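Local coordinates for putatuve endo-xylanase (Clostridium stercorarium, PDB 1O8P), which probably binds xylan and related plant cell-wall polysaccharides as the family 6 carbohydrate-binding module of a putative endo-xylanase, at residues A[79-84]-A[139-144]; A[87-92]-A[104-109]; A[32-37]-A[52-57]. One frame throughout, in Å; residues are numbered along the deposited sequence.

Overall arrangement
Contacts 1 and 2 are buried strand pairings in the two sheets of the beta-sandwich; contact 3 is partly buried and, like the end of contact 1, lies at the calcium site. The apolar side chains of contact 1 meet those of contact 2 where Val-81 packs on Val-106, and Thr-83 and Thr-109 are hydrogen-bonded. Contact 3 adjoins contact 1 instead: the two segment pairs share the calcium ion, and Ile-54 N bonds to Val-141 O. Contacts 2 and 3 do not touch. Chemistry follows place: paired backbones and aliphatic packing in contact 2, the same plus a salt bridge and metal ligands in contact 1, mainly metal coordination in contact 3.

Contact 1: residues A[79-84]-A[139-144]; sequences ARVATQ and VNVDWF. With CA (calcium ion), chain B.
Arg-80 and Asp-142 form a salt bridge, NH1 to OD2 at 2.6 Å, between neighbouring antiparallel strands of the four-stranded sheet in this family 6 carbohydrate-binding beta-sandwich. NH1 comes to the anti side of OD2, tilted out of the carboxylate plane; the bond is bent (134° at the hydrogen), and the guanidinium and carboxylate planes stand 69° apart. The other carboxylate oxygen, OD1, binds the calcium ion at 2.4 Å, and the backbone O of Asp-142 joins it on the metal at 2.5 Å. One carboxylate thus serves cation and guanidinium at once, which probably favours its ionised form; Gln-30, Glu-32, Ser-52 and a water complete the site.

Beside this pair, CB of Arg-80 rests over the face of the six-membered ring of Trp-143, 3.9 Å from its centroid. The tryptophan reaches back over the arginine because CG is tucked between its own backbone N and carbonyl carbon (chi1 48°). The backbone holds both partners: Asp-142 N donates to Arg-80 O at 2.9 Å and Arg-80 N to Trp-143 O at 2.9 Å. Asp-142 interrupts the regular pairing, as in a beta bulge, and points its side chain toward the neighbouring strand.

On the opposite face of the sheet, Val-81 and Val-141 lie side by side, CG1 to CG1 4.1 Å, in the core with Ala-79 and Phe-144, and Phe-144 makes an edge-to-face contact with Tyr-65. At the strand start, Asn-140 ND2 donates to Val-139 O at 3.2 Å from above the carbonyl plane.

Contact 2: residues A[87-92]-A[104-109]; sequences TTIQVR and IYVGST
Thr-88 lays its methyl CG2 alongside the ring of Tyr-105, 3.5 Å from CD1, approaching it obliquely as the two side chains run out in the same direction. The threonine OG1 sits between the backbone N and the carbonyl carbon (chi1 60°) and bonds to Ser-136 OG, which leaves CG2 beside the backbone N, against the ring. Under this pair the backbones hold: Thr-87 N donates to Val-106 O at 2.7 Å, Ile-89 N to Ile-104 O at 2.9 Å, and each bond is answered by a return bond between the same residues.

These strands form the beta hairpin 87-93/100-106, whose second strand borders one sheet of the sandwich. Their inner face is aliphatic. Ile-89 crosses Val-106, CD1 to CG2 3.9 Å, and beside them CB of Ile-89 stands 4.2 Å from CB of Ile-104. Val-81 of the facing sheet packs on both Ile-89 and Val-106, while Ile-104 reaches Ala-79 and Val-118. Further along the outer face, Arg-92 grips Gln-90 side-on, NE and NH2 both donating to OE1 from one face of the amide, with NE 3.2 Å from OE1; its NH1 turns to Gly-98 O.

Contact 3: residues A[32-37]-A[52-57]; sequences EDYDSS and SAIGYI. With CA (calcium ion), chain B.
The Tyr-34 ring meets Ile-54 at its edge, CE2 lying 3.9 Å from the methyl CG2 near the ring plane, and the backbone N of Ser-36 also lies at its edge. The second flat group, the Glu-32 carboxylate, turns both oxygens to the calcium ion, OE1 at 2.6 Å and OE2 at a looser 2.9 Å. This is the metal site of the family 6 carbohydrate-binding beta-sandwich, where the loop residues 32-35 and the strand 52-55 are joined through a cation rather than by direct hydrogen bonds.

Ser-52 supplies its backbone O as a ligand, 2.4 Å from the calcium. Glu-32 OE1 and Ser-52 O stand 3.4 Å apart, unbonded, as neighbouring ligands at roughly a right angle on the ion. Glu-32 reaches the metal through a chain bent at chi2 (-83°), which brings both oxygens to the calcium. Gln-30 OE1 and two oxygens of Asp-142 supply further ligands.

Ile-54 touches both residues of the loop: its CG2, set beside its own backbone N, packs 3.5 Å from Glu-32 CA as well as on the tyrosine edge. Ile-54 N also bonds to Val-141 O, tying strand 52-55 to strand 140-147. A water bound to the calcium at 2.5 Å accepts a hydrogen bond from Ser-52 N at 2.9 Å.

Contact 1: residues A[79-84]-A[139-144]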
ATOM      1  N   ALA A  79       2.233   6.045   2.312  1.00 19.14           N
ATOM      2  CA  ALA A  79       2.677   4.719   2.789  1.00 18.43           C
ATOM      3  C   ALA A  79       3.909   4.851   3.706  1.00 19.01           C
ATOM      4  O   ALA A  79       4.751   5.740   3.494  1.00 17.87           O
ATOM      5  CB  ALA A  79       2.946   3.770   1.579  1.00 17.83           C
ATOM      6  N   ARG A  80       4.002   4.001   4.730  1.00 19.02           N
ATOM      7  CA  ARG A  80       5.178   3.967   5.613  1.00 19.68           C
ATOM      8  C   ARG A  80       5.998   2.830   5.086  1.00 19.58           C
ATOM      9  O   ARG A  80       5.542   1.671   5.118  1.00 19.04           O
ATOM     10  CB  ARG A  80       4.809   3.699   7.075  1.00 19.71           C
ATOM     11  CG  ARG A  80       5.987   3.883   8.032  1.00 21.55           C
ATOM     12  CD  ARG A  80       5.654   3.833   9.528  1.00 27.06           C
ATOM     13  NE  ARG A  80       6.830   3.934  10.419  1.00 31.82           N
ATOM     14  CZ  ARG A  80       7.444   2.885  11.069  1.00 36.66           C
ATOM     15  NH1 ARG A  80       7.058   1.617  10.900  1.00 30.55           N
ATOM     16  NH2 ARG A  80       8.495   3.112  11.881  1.00 39.03           N
ATOM     17  N   VAL A  81       7.170   3.160   4.543  1.00 19.32           N
ATOM     18  CA  VAL A  81       7.922   2.208   3.703  1.00 18.57           C
ATOM     19  C   VAL A  81       9.426   2.235   4.039  1.00 19.05           C
ATOM     20  O   VAL A  81       9.941   3.232   4.540  1.00 19.39           O
ATOM     21  CB  VAL A  81       7.720   2.488   2.184  1.00 18.99           C
ATOM     22  CG1 VAL A  81       6.273   2.189   1.730  1.00 15.31           C
ATOM     23  CG2 VAL A  81       8.055   3.921   1.882  1.00 17.17           C
ATOM     24  N   ALA A  82      10.115   1.127   3.811  1.00 19.20           N
ATOM     25  CA  ALA A  82      11.588   1.101   3.905  1.00 19.58           C
ATOM     26  C   ALA A  82      12.109   0.418   2.675  1.00 19.76           C
ATOM     27  O   ALA A  82      11.530  -0.589   2.240  1.00 19.53           O
ATOM     28  CB  ALA A  82      12.036   0.308   5.127  1.00 17.88           C
ATOM     29  N   THR A  83      13.215   0.930   2.123  1.00 20.25           N
ATOM     30  CA  THR A  83      13.898   0.235   1.040  1.00 20.95           C
ATOM     31  C   THR A  83      15.350   0.672   0.909  1.00 22.50           C
ATOM     32  O   THR A  83      15.759   1.702   1.465  1.00 22.34           O
ATOM     33  CB  THR A  83      13.118   0.373  -0.309  1.00 20.87           C
ATOM     34  OG1 THR A  83      13.725  -0.460  -1.310  1.00 21.64           O
ATOM     35  CG2 THR A  83      13.171   1.805  -0.882  1.00 19.10           C
ATOM     36  N   GLN A  84      16.135  -0.120   0.193  1.00 23.73           N
ATOM     37  CA  GLN A  84      17.513   0.254  -0.125  1.00 24.51           C
ATOM     38  C   GLN A  84      17.713   0.825  -1.544  1.00 25.15           C
ATOM     39  O   GLN A  84      18.765   1.343  -1.840  1.00 25.29           O
ATOM     40  CB  GLN A  84      18.406  -0.964   0.026  1.00 24.46           C
ATOM     41  CG  GLN A  84      18.705  -1.292   1.441  1.00 25.58           C
ATOM     42  CD  GLN A  84      19.730  -2.379   1.527  1.00 29.65           C
ATOM     43  OE1 GLN A  84      20.596  -2.479   0.649  1.00 35.98           O
ATOM     44  NE2 GLN A  84      19.675  -3.172   2.568  1.00 23.73           N
ATOM     45  N   VAL A 139      10.695  -3.512  -1.511  1.00 19.03           N
ATOM     46  CA  VAL A 139      10.268  -2.457  -0.596  1.00 18.26           C
ATOM     47  C   VAL A 139       9.559  -3.154   0.592  1.00 18.27           C
ATOM     48  O   VAL A 139       8.962  -4.209   0.434  1.00 18.06           O
ATOM     49  CB  VAL A 139       9.317  -1.401  -1.300  1.00 19.23           C
ATOM     50  CG1 VAL A 139       7.987  -2.069  -1.792  1.00 15.83           C
ATOM     51  CG2 VAL A 139       9.052  -0.111  -0.397  1.00 17.19           C
ATOM     52  N   ASN A 140       9.691  -2.597   1.784  1.00 17.82           N
ATOM     53  CA  ASN A 140       8.858  -3.032   2.916  1.00 18.01           C
ATOM     54  C   ASN A 140       7.762  -2.011   3.184  1.00 17.61           C
ATOM     55  O   ASN A 140       8.000  -0.820   3.119  1.00 16.32           O
ATOM     56  CB  ASN A 140       9.691  -3.228   4.170  1.00 17.49           C
ATOM     57  CG  ASN A 140      10.607  -4.453   4.097  1.00 19.82           C
ATOM     58  OD1 ASN A 140      11.285  -4.746   5.054  1.00 23.80           O
ATOM     59  ND2 ASN A 140      10.613  -5.174   2.982  1.00 19.11           N
ATOM     60  N   VAL A 141       6.550  -2.497   3.472  1.00 17.46           N
ATOM     61  CA  VAL A 141       5.409  -1.638   3.681  1.00 16.66           C
ATOM     62  C   VAL A 141       4.775  -1.989   5.021  1.00 17.59           C
ATOM     63  O   VAL A 141       4.344  -3.122   5.230  1.00 17.32           O
ATOM     64  CB  VAL A 141       4.364  -1.742   2.562  1.00 16.57           C
ATOM     65  CG1 VAL A 141       3.345  -0.558   2.674  1.00 15.14           C
ATOM     66  CG2 VAL A 141       5.035  -1.793   1.145  1.00 15.48           C
ATOM     67  N   ASP A 142       4.764  -1.009   5.925  1.00 17.04           N
ATOM     68  CA  ASP A 142       4.178  -1.165   7.253  1.00 17.95           C
ATOM     69  C   ASP A 142       2.668  -0.940   7.082  1.00 18.15           C
ATOM     70  O   ASP A 142       1.881  -1.822   7.370  1.00 17.74           O
ATOM     71  CB  ASP A 142       4.810  -0.141   8.207  1.00 17.26           C
ATOM     72  CG  ASP A 142       4.315  -0.252   9.603  1.00 17.28           C
ATOM     73  OD1 ASP A 142       3.413  -1.087   9.917  1.00 14.61           O
ATOM     74  OD2 ASP A 142       4.773   0.496  10.474  1.00 18.91           O
ATOM     75  N   TRP A 143       2.286   0.231   6.566  1.00 18.59           N
ATOM     76  CA  TRP A 143       0.881   0.563   6.363  1.00 18.43           C
ATOM     77  C   TRP A 143       0.764   1.607   5.298  1.00 17.96           C
ATOM     78  O   TRP A 143       1.780   2.184   4.865  1.00 17.26           O
ATOM     79  CB  TRP A 143       0.185   1.047   7.661  1.00 18.09           C
ATOM     80  CG  TRP A 143       0.902   2.096   8.453  1.00 18.60           C
ATOM     81  CD1 TRP A 143       1.550   1.916   9.665  1.00 19.81           C
ATOM     82  CD2 TRP A 143       1.015   3.506   8.152  1.00 17.36           C
ATOM     83  NE1 TRP A 143       2.058   3.113  10.119  1.00 17.68           N
ATOM     84  CE2 TRP A 143       1.755   4.105   9.216  1.00 20.35           C
ATOM     85  CE3 TRP A 143       0.558   4.328   7.106  1.00 18.42           C
ATOM     86  CZ2 TRP A 143       2.070   5.492   9.241  1.00 20.29           C
ATOM     87  CZ3 TRP A 143       0.881   5.695   7.108  1.00 20.68           C
ATOM     88  CH2 TRP A 143       1.619   6.272   8.180  1.00 20.28           C
ATOM     89  N   PHE A 144      -0.485   1.844   4.882  1.00 17.43           N
ATOM     90  CA  PHE A 144      -0.823   2.923   3.954  1.00 17.23           C
ATOM     91  C   PHE A 144      -2.166   3.526   4.322  1.00 17.59           C
ATOM     92  O   PHE A 144      -2.981   2.907   5.019  1.00 17.74           O
ATOM     93  CB  PHE A 144      -0.724   2.489   2.460  1.00 17.39           C
ATOM     94  CG  PHE A 144      -1.787   1.521   2.000  1.00 17.21           C
ATOM     95  CD1 PHE A 144      -1.720   0.157   2.347  1.00 16.50           C
ATOM     96  CD2 PHE A 144      -2.819   1.942   1.174  1.00 17.95           C
ATOM     97  CE1 PHE A 144      -2.693  -0.766   1.927  1.00 16.34           C
ATOM     98  CE2 PHE A 144      -3.796   1.000   0.735  1.00 17.58           C
ATOM     99  CZ  PHE A 144      -3.724  -0.341   1.115  1.00 15.93           C
TER
HETATM  100 CA    CA B1149       1.915  -2.926   9.628  1.00 28.93          CA
HETATM  101  O   HOH W   1       1.673  -3.520  11.998  1.00 23.47           O

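Contact 2: residues A[87-92]-A[104-109]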
ATOM      1  N   THR A  87      12.125   2.769  -5.962  1.00 22.82           N
ATOM      2  CA  THR A  87      11.120   1.876  -6.488  1.00 20.88           C
ATOM      3  C   THR A  87       9.775   2.577  -6.450  1.00 20.52           C
ATOM      4  O   THR A  87       9.676   3.732  -6.004  1.00 21.63           O
ATOM      5  CB  THR A  87      11.176   0.513  -5.729  1.00 21.27           C
ATOM      6  OG1 THR A  87      10.298  -0.403  -6.367  1.00 21.96           O
ATOM      7  CG2 THR A  87      10.644   0.621  -4.315  1.00 18.39           C
ATOM      8  N   THR A  88       8.743   1.929  -6.973  1.00 20.17           N
ATOM      9  CA  THR A  88       7.432   2.552  -7.053  1.00 18.59           C
ATOM     10  C   THR A  88       6.409   1.551  -6.547  1.00 18.47           C
ATOM     11  O   THR A  88       6.590   0.300  -6.659  1.00 17.64           O
ATOM     12  CB  THR A  88       7.064   2.919  -8.504  1.00 19.03           C
ATOM     13  OG1 THR A  88       7.058   1.715  -9.304  1.00 21.48           O
ATOM     14  CG2 THR A  88       8.073   3.849  -9.181  1.00 16.95           C
ATOM     15  N   ILE A  89       5.323   2.104  -6.023  1.00 16.92           N
ATOM     16  CA  ILE A  89       4.141   1.330  -5.681  1.00 16.32           C
ATOM     17  C   ILE A  89       2.992   1.941  -6.448  1.00 16.35           C
ATOM     18  O   ILE A  89       2.666   3.098  -6.274  1.00 16.66           O
ATOM     19  CB  ILE A  89       3.874   1.397  -4.148  1.00 16.27           C
ATOM     20  CG1 ILE A  89       5.144   1.051  -3.354  1.00 17.49           C
ATOM     21  CG2 ILE A  89       2.606   0.567  -3.759  1.00 14.37           C
ATOM     22  CD1 ILE A  89       5.103   1.318  -1.842  1.00 18.69           C
ATOM     23  N   GLN A  90       2.387   1.164  -7.327  1.00 17.07           N
ATOM     24  CA  GLN A  90       1.198   1.594  -8.001  1.00 17.10           C
ATOM     25  C   GLN A  90       0.002   1.319  -7.112  1.00 17.77           C
ATOM     26  O   GLN A  90      -0.048   0.301  -6.420  1.00 17.88           O
ATOM     27  CB  GLN A  90       1.051   0.843  -9.319  1.00 17.46           C
ATOM     28  CG  GLN A  90       2.000   1.389 -10.393  1.00 18.02           C
ATOM     29  CD  GLN A  90       1.814   0.702 -11.730  1.00 20.94           C
ATOM     30  OE1 GLN A  90       1.247  -0.383 -11.795  1.00 24.49           O
ATOM     31  NE2 GLN A  90       2.272   1.337 -12.796  1.00 19.34           N
ATOM     32  N   VAL A  91      -0.956   2.239  -7.157  1.00 18.47           N
ATOM     33  CA  VAL A  91      -2.214   2.136  -6.432  1.00 18.45           C
ATOM     34  C   VAL A  91      -3.328   2.025  -7.477  1.00 18.77           C
ATOM     35  O   VAL A  91      -3.557   2.958  -8.239  1.00 18.86           O
ATOM     36  CB  VAL A  91      -2.440   3.336  -5.439  1.00 18.09           C
ATOM     37  CG1 VAL A  91      -3.700   3.081  -4.611  1.00 17.82           C
ATOM     38  CG2 VAL A  91      -1.223   3.527  -4.513  1.00 16.44           C
ATOM     39  N   ARG A  92      -3.982   0.866  -7.524  1.00 18.85           N
ATOM     40  CA  ARG A  92      -4.932   0.535  -8.584  1.00 19.96           C
ATOM     41  C   ARG A  92      -6.274   0.070  -8.037  1.00 20.79           C
ATOM     42  O   ARG A  92      -6.367  -0.355  -6.877  1.00 19.91           O
ATOM     43  CB  ARG A  92      -4.393  -0.596  -9.459  1.00 19.61           C
ATOM     44  CG  ARG A  92      -3.093  -0.337 -10.146  1.00 20.52           C
ATOM     45  CD  ARG A  92      -2.987  -1.195 -11.313  1.00 23.63           C
ATOM     46  NE  ARG A  92      -1.916  -0.841 -12.205  1.00 28.22           N
ATOM     47  CZ  ARG A  92      -2.079  -0.475 -13.460  1.00 29.47           C
ATOM     48  NH1 ARG A  92      -3.284  -0.368 -13.994  1.00 29.89           N
ATOM     49  NH2 ARG A  92      -1.020  -0.186 -14.178  1.00 32.66           N
ATOM     50  N   ILE A 104       3.224   5.880  -6.046  1.00 19.00           N
ATOM     51  CA  ILE A 104       4.136   6.339  -4.996  1.00 19.19           C
ATOM     52  C   ILE A 104       5.579   6.058  -5.445  1.00 19.42           C
ATOM     53  O   ILE A 104       5.922   4.926  -5.690  1.00 18.19           O
ATOM     54  CB  ILE A 104       3.852   5.595  -3.635  1.00 19.39           C
ATOM     55  CG1 ILE A 104       2.349   5.598  -3.298  1.00 18.91           C
ATOM     56  CG2 ILE A 104       4.661   6.242  -2.521  1.00 17.42           C
ATOM     57  CD1 ILE A 104       2.022   4.967  -1.926  1.00 15.52           C
ATOM     58  N   TYR A 105       6.415   7.095  -5.497  1.00 19.63           N
ATOM     59  CA  TYR A 105       7.811   6.980  -5.913  1.00 19.51           C
ATOM     60  C   TYR A 105       8.619   6.899  -4.650  1.00 19.34           C
ATOM     61  O   TYR A 105       8.775   7.870  -3.943  1.00 19.45           O
ATOM     62  CB  TYR A 105       8.236   8.198  -6.783  1.00 19.84           C
ATOM     63  CG  TYR A 105       7.565   8.122  -8.132  1.00 18.48           C
ATOM     64  CD1 TYR A 105       8.104   7.336  -9.160  1.00 18.94           C
ATOM     65  CD2 TYR A 105       6.359   8.770  -8.358  1.00 18.20           C
ATOM     66  CE1 TYR A 105       7.445   7.195 -10.378  1.00 17.09           C
ATOM     67  CE2 TYR A 105       5.699   8.644  -9.566  1.00 18.62           C
ATOM     68  CZ  TYR A 105       6.242   7.852 -10.563  1.00 19.15           C
ATOM     69  OH  TYR A 105       5.584   7.733 -11.747  1.00 18.50           O
ATOM     70  N   VAL A 106       9.104   5.709  -4.344  1.00 20.35           N
ATOM     71  CA  VAL A 106       9.805   5.509  -3.096  1.00 20.70           C
ATOM     72  C   VAL A 106      11.321   5.571  -3.363  1.00 22.39           C
ATOM     73  O   VAL A 106      11.859   4.726  -4.097  1.00 23.68           O
ATOM     74  CB  VAL A 106       9.420   4.178  -2.432  1.00 20.08           C
ATOM     75  CG1 VAL A 106      10.054   4.119  -1.045  1.00 18.34           C
ATOM     76  CG2 VAL A 106       7.894   4.003  -2.374  1.00 19.02           C
ATOM     77  N   GLY A 107      11.985   6.589  -2.803  1.00 22.52           N
ATOM     78  CA  GLY A 107      13.435   6.628  -2.789  1.00 23.62           C
ATOM     79  C   GLY A 107      14.034   5.779  -1.674  1.00 23.93           C
ATOM     80  O   GLY A 107      13.366   5.466  -0.674  1.00 24.26           O
ATOM     81  N   SER A 108      15.305   5.423  -1.823  1.00 23.42           N
ATOM     82  CA  SER A 108      15.987   4.667  -0.792  1.00 23.23           C
ATOM     83  C   SER A 108      15.914   5.409   0.566  1.00 23.52           C
ATOM     84  O   SER A 108      16.093   6.636   0.620  1.00 22.90           O
ATOM     85  CB  SER A 108      17.447   4.414  -1.197  1.00 23.94           C
ATOM     86  OG  SER A 108      18.177   4.013  -0.066  1.00 25.68           O
ATOM     87  N   THR A 109      15.580   4.656   1.623  1.00 22.28           N
ATOM     88  CA  THR A 109      15.584   5.125   2.995  1.00 22.36           C
ATOM     89  C   THR A 109      16.893   4.720   3.722  1.00 22.98           C
ATOM     90  O   THR A 109      17.092   5.056   4.901  1.00 23.26           O
ATOM     91  CB  THR A 109      14.338   4.597   3.790  1.00 22.07           C
ATOM     92  OG1 THR A 109      14.355   3.154   3.853  1.00 22.59           O
ATOM     93  CG2 THR A 109      13.056   4.907   3.062  1.00 20.73           C
TER

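Contact 3: residues A[32-37]-A[52-57]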
ATOM      1  N   GLU A  32       0.126  -5.701   5.947  1.00 17.43           N
ATOM      2  CA  GLU A  32       0.012  -7.143   6.188  1.00 18.38           C
ATOM      3  C   GLU A  32      -1.464  -7.635   6.206  1.00 18.92           C
ATOM      4  O   GLU A  32      -1.707  -8.829   6.194  1.00 18.76           O
ATOM      5  CB  GLU A  32       0.763  -7.577   7.475  1.00 18.86           C
ATOM      6  CG  GLU A  32       0.164  -7.106   8.796  1.00 18.72           C
ATOM      7  CD  GLU A  32       0.588  -5.696   9.166  1.00 19.97           C
ATOM      8  OE1 GLU A  32       0.958  -4.904   8.267  1.00 22.45           O
ATOM      9  OE2 GLU A  32       0.532  -5.349  10.361  1.00 21.18           O
ATOM     10  N   ASP A  33      -2.438  -6.725   6.215  1.00 19.37           N
ATOM     11  CA  ASP A  33      -3.846  -7.170   6.231  1.00 20.17           C
ATOM     12  C   ASP A  33      -4.436  -7.243   4.814  1.00 19.47           C
ATOM     13  O   ASP A  33      -5.500  -6.688   4.550  1.00 19.85           O
ATOM     14  CB  ASP A  33      -4.702  -6.244   7.088  1.00 19.81           C
ATOM     15  CG  ASP A  33      -4.341  -6.283   8.566  1.00 21.80           C
ATOM     16  OD1 ASP A  33      -3.702  -7.225   9.067  1.00 24.24           O
ATOM     17  OD2 ASP A  33      -4.705  -5.376   9.334  1.00 25.07           O
ATOM     18  N   TYR A  34      -3.723  -7.896   3.904  1.00 19.59           N
ATOM     19  CA  TYR A  34      -4.200  -8.076   2.554  1.00 20.41           C
ATOM     20  C   TYR A  34      -5.142  -9.290   2.473  1.00 21.36           C
ATOM     21  O   TYR A  34      -5.011 -10.260   3.242  1.00 22.11           O
ATOM     22  CB  TYR A  34      -3.025  -8.211   1.571  1.00 20.24           C
ATOM     23  CG  TYR A  34      -2.046  -9.308   1.929  1.00 20.27           C
ATOM     24  CD1 TYR A  34      -2.290 -10.629   1.568  1.00 19.14           C
ATOM     25  CD2 TYR A  34      -0.875  -9.021   2.623  1.00 20.39           C
ATOM     26  CE1 TYR A  34      -1.392 -11.634   1.888  1.00 19.02           C
ATOM     27  CE2 TYR A  34       0.042 -10.023   2.960  1.00 19.59           C
ATOM     28  CZ  TYR A  34      -0.221 -11.324   2.583  1.00 22.72           C
ATOM     29  OH  TYR A  34       0.679 -12.323   2.917  1.00 22.38           O
ATOM     30  N   ASP A  35      -6.101  -9.216   1.556  1.00 21.52           N
ATOM     31  CA  ASP A  35      -7.079 -10.279   1.384  1.00 21.31           C
ATOM     32  C   ASP A  35      -6.590 -11.261   0.354  1.00 22.39           C
ATOM     33  O   ASP A  35      -7.022 -12.380   0.327  1.00 21.65           O
ATOM     34  CB  ASP A  35      -8.390  -9.675   0.939  1.00 20.35           C
ATOM     35  CG  ASP A  35      -8.934  -8.724   1.959  1.00 21.50           C
ATOM     36  OD1 ASP A  35      -9.472  -9.227   2.956  1.00 22.24           O
ATOM     37  OD2 ASP A  35      -8.834  -7.473   1.886  1.00 17.82           O
ATOM     38  N   SER A  36      -5.643 -10.821  -0.470  1.00 23.13           N
ATOM     39  CA  SER A  36      -5.163 -11.571  -1.615  1.00 25.29           C
ATOM     40  C   SER A  36      -3.764 -11.032  -2.004  1.00 25.31           C
ATOM     41  O   SER A  36      -3.418  -9.893  -1.694  1.00 25.36           O
ATOM     42  CB  SER A  36      -6.149 -11.344  -2.751  1.00 25.48           C
ATOM     43  OG  SER A  36      -5.593 -11.771  -3.963  1.00 32.66           O
ATOM     44  N   SER A  37      -2.929 -11.851  -2.619  1.00 25.76           N
ATOM     45  CA  SER A  37      -1.593 -11.370  -3.012  1.00 26.21           C
ATOM     46  C   SER A  37      -1.033 -12.183  -4.170  1.00 26.97           C
ATOM     47  O   SER A  37      -1.464 -13.335  -4.394  1.00 27.52           O
ATOM     48  CB  SER A  37      -0.621 -11.349  -1.846  1.00 25.50           C
ATOM     49  OG  SER A  37      -0.249 -12.652  -1.469  1.00 26.40           O
ATOM     50  N   SER A  52       4.147  -4.965  12.274  1.00 22.94           N
ATOM     51  CA  SER A  52       4.592  -5.839  11.186  1.00 22.05           C
ATOM     52  C   SER A  52       4.615  -5.105   9.861  1.00 20.92           C
ATOM     53  O   SER A  52       3.958  -4.081   9.710  1.00 20.07           O
ATOM     54  CB  SER A  52       3.672  -7.062  11.036  1.00 22.59           C
ATOM     55  OG  SER A  52       3.578  -7.818  12.219  1.00 23.67           O
ATOM     56  N   ALA A  53       5.353  -5.641   8.890  1.00 19.50           N
ATOM     57  CA  ALA A  53       5.399  -5.039   7.582  1.00 18.96           C
ATOM     58  C   ALA A  53       5.480  -6.162   6.571  1.00 18.72           C
ATOM     59  O   ALA A  53       5.951  -7.246   6.861  1.00 19.48           O
ATOM     60  CB  ALA A  53       6.590  -4.094   7.465  1.00 19.24           C
ATOM     61  N   ILE A  54       4.943  -5.945   5.394  1.00 18.27           N
ATOM     62  CA  ILE A  54       5.224  -6.892   4.323  1.00 17.48           C
ATOM     63  C   ILE A  54       6.631  -6.615   3.741  1.00 17.53           C
ATOM     64  O   ILE A  54       7.092  -5.471   3.733  1.00 15.51           O
ATOM     65  CB  ILE A  54       4.087  -6.888   3.286  1.00 17.08           C
ATOM     66  CG1 ILE A  54       3.901  -5.471   2.672  1.00 16.59           C
ATOM     67  CG2 ILE A  54       2.771  -7.414   3.977  1.00 15.68           C
ATOM     68  CD1 ILE A  54       2.852  -5.347   1.572  1.00 14.36           C
ATOM     69  N   GLY A  55       7.280  -7.680   3.256  1.00 17.48           N
ATOM     70  CA  GLY A  55       8.608  -7.644   2.652  1.00 17.41           C
ATOM     71  C   GLY A  55       8.829  -8.885   1.761  1.00 18.12           C
ATOM     72  O   GLY A  55       7.855  -9.601   1.489  1.00 17.28           O
ATOM     73  N   TYR A  56      10.098  -9.148   1.366  1.00 18.79           N
ATOM     74  CA  TYR A  56      10.513 -10.145   0.360  0.50 18.92           C
ATOM     75  C   TYR A  56       9.705  -9.912  -0.902  1.00 20.01           C
ATOM     76  O   TYR A  56       9.276 -10.852  -1.579  1.00 21.58           O
ATOM     77  CB  TYR A  56      10.427 -11.614   0.837  0.50 18.07           C
ATOM     78  CG  TYR A  56      11.510 -12.129   1.789  0.50 18.19           C
ATOM     79  CD1 TYR A  56      12.504 -11.288   2.322  0.50 19.87           C
ATOM     80  CD2 TYR A  56      11.510 -13.464   2.191  0.50 18.70           C
ATOM     81  CE1 TYR A  56      13.480 -11.775   3.223  0.50 20.58           C
ATOM     82  CE2 TYR A  56      12.453 -13.967   3.077  0.50 19.81           C
ATOM     83  CZ  TYR A  56      13.451 -13.130   3.606  0.50 21.48           C
ATOM     84  OH  TYR A  56      14.381 -13.649   4.511  0.50 19.27           O
ATOM     85  N   ILE A  57       9.493  -8.631  -1.211  1.00 21.45           N
ATOM     86  CA  ILE A  57       8.740  -8.183  -2.396  1.00 20.84           C
ATOM     87  C   ILE A  57       9.659  -8.050  -3.617  1.00 20.98           C
ATOM     88  O   ILE A  57      10.823  -7.683  -3.491  1.00 21.46           O
ATOM     89  CB  ILE A  57       7.964  -6.864  -2.079  1.00 20.69           C
ATOM     90  CG1 ILE A  57       6.659  -7.176  -1.311  1.00 21.18           C
ATOM     91  CG2 ILE A  57       7.725  -5.995  -3.330  1.00 17.61           C
ATOM     92  CD1 ILE A  57       6.090  -5.969  -0.598  1.00 21.12           C
TER
HETATM   93 CA    CA B1149       1.915  -2.926   9.628  1.00 28.93          CA
HETATM   94  O   HOH W   1       1.673  -3.520  11.998  1.00 23.47           O